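Local coordinates for arginine 3rd transport system periplasmic binding protein (Legionella pneumophila subsp. pneumophila str. Philadelphia 1, PDB 3KZG) that probably binds arginine in the periplasm as the solute-binding component of an amino acid transport system, at residues 29-40 / 218-229. Residues are numbered along the deposited sequence; the frame is centred on the assembly and turned at random.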
loop_
_atom_site.group_PDB
_atom_site.type_symbol
_atom_site.label_atom_id
_atom_site.label_comp_id
_atom_site.label_asym_id
_atom_site.label_seq_id
_atom_site.Cartn_x
_atom_site.Cartn_y
_atom_site.Cartn_z
ATOM N N PHE A 29 2.422 20.583 -14.002
ATOM C CA PHE A 29 2.376 19.129 -14.075
ATOM C C PHE A 29 2.899 18.555 -15.395
ATOM O O PHE A 29 3.673 17.602 -15.381
ATOM C CB PHE A 29 0.950 18.626 -13.848
ATOM C CG PHE A 29 0.837 17.128 -13.854
ATOM C CD1 PHE A 29 1.293 16.382 -12.779
ATOM C CD2 PHE A 29 0.294 16.465 -14.948
ATOM C CE1 PHE A 29 1.214 14.993 -12.785
ATOM C CE2 PHE A 29 0.209 15.072 -14.969
ATOM C CZ PHE A 29 0.669 14.336 -13.887
ATOM N N ASP A 30 2.477 19.116 -16.529
ATOM C CA ASP A 30 2.930 18.606 -17.827
ATOM C C ASP A 30 4.436 18.702 -17.965
ATOM O O ASP A 30 5.076 17.812 -18.525
ATOM C CB ASP A 30 2.286 19.371 -18.995
ATOM C CG ASP A 30 0.857 18.953 -19.253
ATOM O OD1 ASP A 30 0.498 17.818 -18.885
ATOM O OD2 ASP A 30 0.096 19.750 -19.843
ATOM N N ILE A 31 5.001 19.788 -17.452
ATOM C CA ILE A 31 6.437 19.990 -17.538
ATOM C C ILE A 31 7.173 18.892 -16.788
ATOM O O ILE A 31 8.067 18.253 -17.343
ATOM C CB ILE A 31 6.857 21.360 -16.950
ATOM C CG1 ILE A 31 6.057 22.489 -17.609
ATOM C CG2 ILE A 31 8.355 21.568 -17.135
ATOM C CD1 ILE A 31 6.082 22.490 -19.125
ATOM N N ASP A 32 6.792 18.679 -15.530
ATOM C CA ASP A 32 7.426 17.666 -14.697
ATOM C C ASP A 32 7.250 16.252 -15.261
ATOM O O ASP A 32 8.171 15.435 -15.203
ATOM C CB ASP A 32 6.873 17.705 -13.261
ATOM C CG ASP A 32 7.195 19.008 -12.524
ATOM O OD1 ASP A 32 8.165 19.703 -12.900
ATOM O OD2 ASP A 32 6.478 19.326 -11.548
ATOM N N LEU A 33 6.075 15.961 -15.803
ATOM C CA LEU A 33 5.832 14.633 -16.362
ATOM C C LEU A 33 6.745 14.374 -17.554
ATOM O O LEU A 33 7.501 13.401 -17.572
ATOM C CB LEU A 33 4.373 14.485 -16.797
ATOM C CG LEU A 33 4.059 13.117 -17.403
ATOM C CD1 LEU A 33 4.378 12.024 -16.385
ATOM C CD2 LEU A 33 2.612 13.054 -17.821
HETATM N N MSE A 34 6.661 15.251 -18.548
HETATM C CA MSE A 34 7.467 15.155 -19.764
HETATM C C MSE A 34 8.953 15.080 -19.413
HETATM O O MSE A 34 9.697 14.275 -19.975
HETATM C CB MSE A 34 7.196 16.375 -20.653
HETATM C CG MSE A 34 7.687 16.250 -22.101
HETATM SE SE MSE A 34 7.007 14.670 -22.982
HETATM C CE MSE A 34 5.301 15.341 -23.603
ATOM N N GLN A 35 9.375 15.921 -18.475
ATOM C CA GLN A 35 10.767 15.949 -18.034
ATOM C C GLN A 35 11.208 14.558 -17.583
ATOM O O GLN A 35 12.260 14.065 -17.991
ATOM C CB GLN A 35 10.922 16.937 -16.874
ATOM C CG GLN A 35 12.347 17.147 -16.392
ATOM C CD GLN A 35 13.218 17.848 -17.421
ATOM O OE1 GLN A 35 13.652 17.243 -18.404
ATOM N NE2 GLN A 35 13.471 19.136 -17.204
ATOM N N GLU A 36 10.395 13.927 -16.744
ATOM C CA GLU A 36 10.696 12.594 -16.231
ATOM C C GLU A 36 10.710 11.528 -17.336
ATOM O O GLU A 36 11.569 10.645 -17.341
ATOM C CB GLU A 36 9.680 12.227 -15.146
ATOM C CG GLU A 36 9.843 10.853 -14.540
ATOM C CD GLU A 36 11.214 10.625 -13.947
ATOM O OE1 GLU A 36 11.860 11.613 -13.542
ATOM O OE2 GLU A 36 11.637 9.451 -13.872
ATOM N N ILE A 37 9.764 11.612 -18.268
ATOM C CA ILE A 37 9.698 10.658 -19.371
ATOM C C ILE A 37 10.970 10.723 -20.226
ATOM O O ILE A 37 11.478 9.694 -20.681
ATOM C CB ILE A 37 8.464 10.927 -20.270
ATOM C CG1 ILE A 37 7.180 10.597 -19.501
ATOM C CG2 ILE A 37 8.548 10.102 -21.548
ATOM C CD1 ILE A 37 5.912 10.902 -20.256
ATOM N N CYS A 38 11.483 11.930 -20.438
ATOM C CA CYS A 38 12.692 12.107 -21.235
ATOM C C CYS A 38 13.931 11.499 -20.587
ATOM O O CYS A 38 14.762 10.920 -21.281
ATOM C CB CYS A 38 12.935 13.592 -21.523
ATOM S SG CYS A 38 11.807 14.292 -22.736
ATOM N N ARG A 39 14.070 11.609 -19.267
ATOM C CA ARG A 39 15.247 11.031 -18.623
ATOM C C ARG A 39 15.212 9.511 -18.727
ATOM O O ARG A 39 16.254 8.860 -18.829
ATOM C CB ARG A 39 15.354 11.455 -17.152
ATOM C CG ARG A 39 14.248 10.965 -16.242
ATOM C CD ARG A 39 14.511 11.403 -14.799
ATOM N NE ARG A 39 15.573 10.624 -14.165
ATOM C CZ ARG A 39 15.428 9.374 -13.734
ATOM N NH1 ARG A 39 14.261 8.756 -13.862
ATOM N NH2 ARG A 39 16.451 8.737 -13.180
ATOM N N ARG A 40 14.005 8.953 -18.706
ATOM C CA ARG A 40 13.829 7.512 -18.819
ATOM C C ARG A 40 14.114 7.101 -20.258
ATOM O O ARG A 40 14.492 5.966 -20.525
ATOM C CB ARG A 40 12.408 7.118 -18.401
ATOM C CG ARG A 40 12.206 7.216 -16.897
ATOM C CD ARG A 40 10.761 7.004 -16.476
ATOM N NE ARG A 40 10.620 7.185 -15.036
ATOM C CZ ARG A 40 10.542 6.197 -14.152
ATOM N NH1 ARG A 40 10.583 4.929 -14.551
ATOM N NH2 ARG A 40 10.442 6.478 -12.861
ATOM N N ASP A 218 6.112 1.785 -10.641
ATOM C CA ASP A 218 7.082 2.021 -9.570
ATOM C C ASP A 218 6.737 3.163 -8.618
ATOM O O ASP A 218 7.562 3.548 -7.789
ATOM C CB ASP A 218 8.497 2.235 -10.137
ATOM C CG ASP A 218 8.616 3.484 -10.997
ATOM O OD1 ASP A 218 7.867 4.457 -10.769
ATOM O OD2 ASP A 218 9.479 3.495 -11.897
ATOM N N GLY A 219 5.527 3.707 -8.733
ATOM C CA GLY A 219 5.111 4.780 -7.845
ATOM C C GLY A 219 5.514 6.194 -8.224
ATOM O O GLY A 219 5.066 7.155 -7.603
ATOM N N THR A 220 6.361 6.336 -9.233
ATOM C CA THR A 220 6.794 7.662 -9.658
ATOM C C THR A 220 5.601 8.492 -10.138
ATOM O O THR A 220 5.456 9.659 -9.771
ATOM C CB THR A 220 7.826 7.572 -10.792
ATOM O OG1 THR A 220 8.912 6.730 -10.383
ATOM C CG2 THR A 220 8.373 8.958 -11.113
ATOM N N TYR A 221 4.742 7.885 -10.948
ATOM C CA TYR A 221 3.573 8.585 -11.464
ATOM C C TYR A 221 2.629 9.028 -10.357
ATOM O O TYR A 221 2.164 10.164 -10.355
ATOM C CB TYR A 221 2.811 7.709 -12.462
ATOM C CG TYR A 221 1.451 8.263 -12.828
ATOM C CD1 TYR A 221 0.314 7.892 -12.115
ATOM C CD2 TYR A 221 1.311 9.199 -13.854
ATOM C CE1 TYR A 221 -0.932 8.440 -12.408
ATOM C CE2 TYR A 221 0.067 9.756 -14.158
ATOM C CZ TYR A 221 -1.047 9.372 -13.427
ATOM O OH TYR A 221 -2.274 9.932 -13.696
ATOM N N LEU A 222 2.346 8.127 -9.419
ATOM C CA LEU A 222 1.444 8.439 -8.317
ATOM C C LEU A 222 1.967 9.600 -7.484
ATOM O O LEU A 222 1.214 10.518 -7.150
ATOM C CB LEU A 222 1.247 7.215 -7.421
ATOM C CG LEU A 222 0.266 7.395 -6.255
ATOM C CD1 LEU A 222 -1.086 7.864 -6.784
ATOM C CD2 LEU A 222 0.107 6.084 -5.509
ATOM N N ARG A 223 3.257 9.560 -7.160
ATOM C CA ARG A 223 3.869 10.614 -6.364
ATOM C C ARG A 223 3.708 11.976 -7.033
ATOM O O ARG A 223 3.274 12.939 -6.403
ATOM C CB ARG A 223 5.352 10.316 -6.128
ATOM C CG ARG A 223 6.037 11.343 -5.230
ATOM C CD ARG A 223 7.449 10.927 -4.822
ATOM N NE ARG A 223 8.349 10.786 -5.963
ATOM C CZ ARG A 223 8.566 9.648 -6.615
ATOM N NH1 ARG A 223 7.952 8.533 -6.238
ATOM N NH2 ARG A 223 9.396 9.625 -7.650
ATOM N N LEU A 224 4.038 12.058 -8.316
ATOM C CA LEU A 224 3.912 13.325 -9.021
ATOM C C LEU A 224 2.454 13.769 -9.087
ATOM O O LEU A 224 2.118 14.904 -8.740
ATOM C CB LEU A 224 4.472 13.204 -10.433
ATOM C CG LEU A 224 4.387 14.481 -11.265
ATOM C CD1 LEU A 224 5.230 15.584 -10.614
ATOM C CD2 LEU A 224 4.869 14.186 -12.682
ATOM N N TYR A 225 1.589 12.864 -9.529
ATOM C CA TYR A 225 0.172 13.164 -9.647
ATOM C C TYR A 225 -0.424 13.688 -8.339
ATOM O O TYR A 225 -1.169 14.673 -8.334
ATOM C CB TYR A 225 -0.593 11.912 -10.078
ATOM C CG TYR A 225 -2.055 12.161 -10.331
ATOM C CD1 TYR A 225 -2.511 12.537 -11.592
ATOM C CD2 TYR A 225 -2.987 12.053 -9.296
ATOM C CE1 TYR A 225 -3.867 12.796 -11.814
ATOM C CE2 TYR A 225 -4.327 12.312 -9.507
ATOM C CZ TYR A 225 -4.762 12.682 -10.763
ATOM O OH TYR A 225 -6.097 12.943 -10.956
ATOM N N SER A 226 -0.091 13.032 -7.232
ATOM C CA SER A 226 -0.624 13.422 -5.936
ATOM C C SER A 226 -0.137 14.793 -5.483
ATOM O O SER A 226 -0.866 15.518 -4.814
ATOM C CB SER A 226 -0.285 12.360 -4.881
ATOM O OG SER A 226 1.113 12.253 -4.679
ATOM N N GLU A 227 1.088 15.152 -5.861
ATOM C CA GLU A 227 1.649 16.455 -5.487
ATOM C C GLU A 227 0.828 17.595 -6.090
ATOM O O GLU A 227 0.756 18.685 -5.529
ATOM C CB GLU A 227 3.100 16.585 -5.974
ATOM C CG GLU A 227 4.059 15.526 -5.451
ATOM C CD GLU A 227 5.494 15.761 -5.894
ATOM O OE1 GLU A 227 6.140 16.695 -5.370
ATOM O OE2 GLU A 227 5.977 15.015 -6.776
ATOM N N TYR A 228 0.208 17.328 -7.234
ATOM C CA TYR A 228 -0.583 18.328 -7.931
ATOM C C TYR A 228 -2.084 18.239 -7.728
ATOM O O TYR A 228 -2.742 19.252 -7.532
ATOM C CB TYR A 228 -0.320 18.252 -9.436
ATOM C CG TYR A 228 0.931 18.947 -9.900
ATOM C CD1 TYR A 228 0.915 20.300 -10.240
ATOM C CD2 TYR A 228 2.134 18.255 -10.001
ATOM C CE1 TYR A 228 2.070 20.945 -10.673
ATOM C CE2 TYR A 228 3.291 18.887 -10.428
ATOM C CZ TYR A 228 3.257 20.230 -10.765
ATOM O OH TYR A 228 4.410 20.840 -11.209
ATOM N N PHE A 229 -2.625 17.028 -7.771
ATOM C CA PHE A 229 -4.065 16.858 -7.677
ATOM C C PHE A 229 -4.558 16.079 -6.455
ATOM O O PHE A 229 -3.735 15.724 -5.586
ATOM C CB PHE A 229 -4.545 16.191 -8.971
ATOM C CG PHE A 229 -3.856 16.720 -10.212
ATOM C CD1 PHE A 229 -4.098 18.017 -10.667
ATOM C CD2 PHE A 229 -2.936 15.930 -10.905
ATOM C CE1 PHE A 229 -3.432 18.521 -11.790
ATOM C CE2 PHE A 229 -2.265 16.423 -12.029
ATOM C CZ PHE A 229 -2.512 17.720 -12.470
#
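Phe29 of helix 29-40 and Tyr228 of helix 220-228 close one end of an antiparallel helix pair, in which the C-terminal helix folds back onto the first helix of the family 3 solute-binding protein. The segment axes run at 166°, 10.7 Å apart at closest approach. With CG anti to the backbone N (chi1 -178°), the Phe29 ring lies between Leu224, Tyr228 and Phe229. Phe29 CB sits 3.8 Å from the centroid of the Tyr228 ring and 5° off its normal, a CH-pi contact, and the Phe29 edge meets that same face in an offset edge-to-face pair. Phe229 turns its own edge to one face of Phe29, CE2 standing over the ring centre. From the rim of the cluster Tyr228 OH donates to Asp32 OD2 at 2.6 Å, reaching the oxygen from above the carboxylate plane. Midway, Leu224 CG lies 3.6 Å from Phe29 CE1, Leu224 CD1 packs on Asp32 CB, and Leu224 CD2 is 4.2 Å from Leu33 CB. At the far end Arg40 NH1 and NH2 both donate to Asp218 OD2, NH1 at 3.2 Å, in an end-on salt bridge, while Arg40 NE binds Glu36 OE2 at 2.7 Å; together they probably limit the guanidinium's rotation. Asp218 OD1 accepts from Thr220 N (2.9 Å), making an Asx turn just before helix 220-228, and also from the Thr220 hydroxyl. Aromatic cluster and salt-bridge network thus bracket a leucine-centred antiparallel packing that joins the chain's last helix to its first, within the periplasmic binding protein fold.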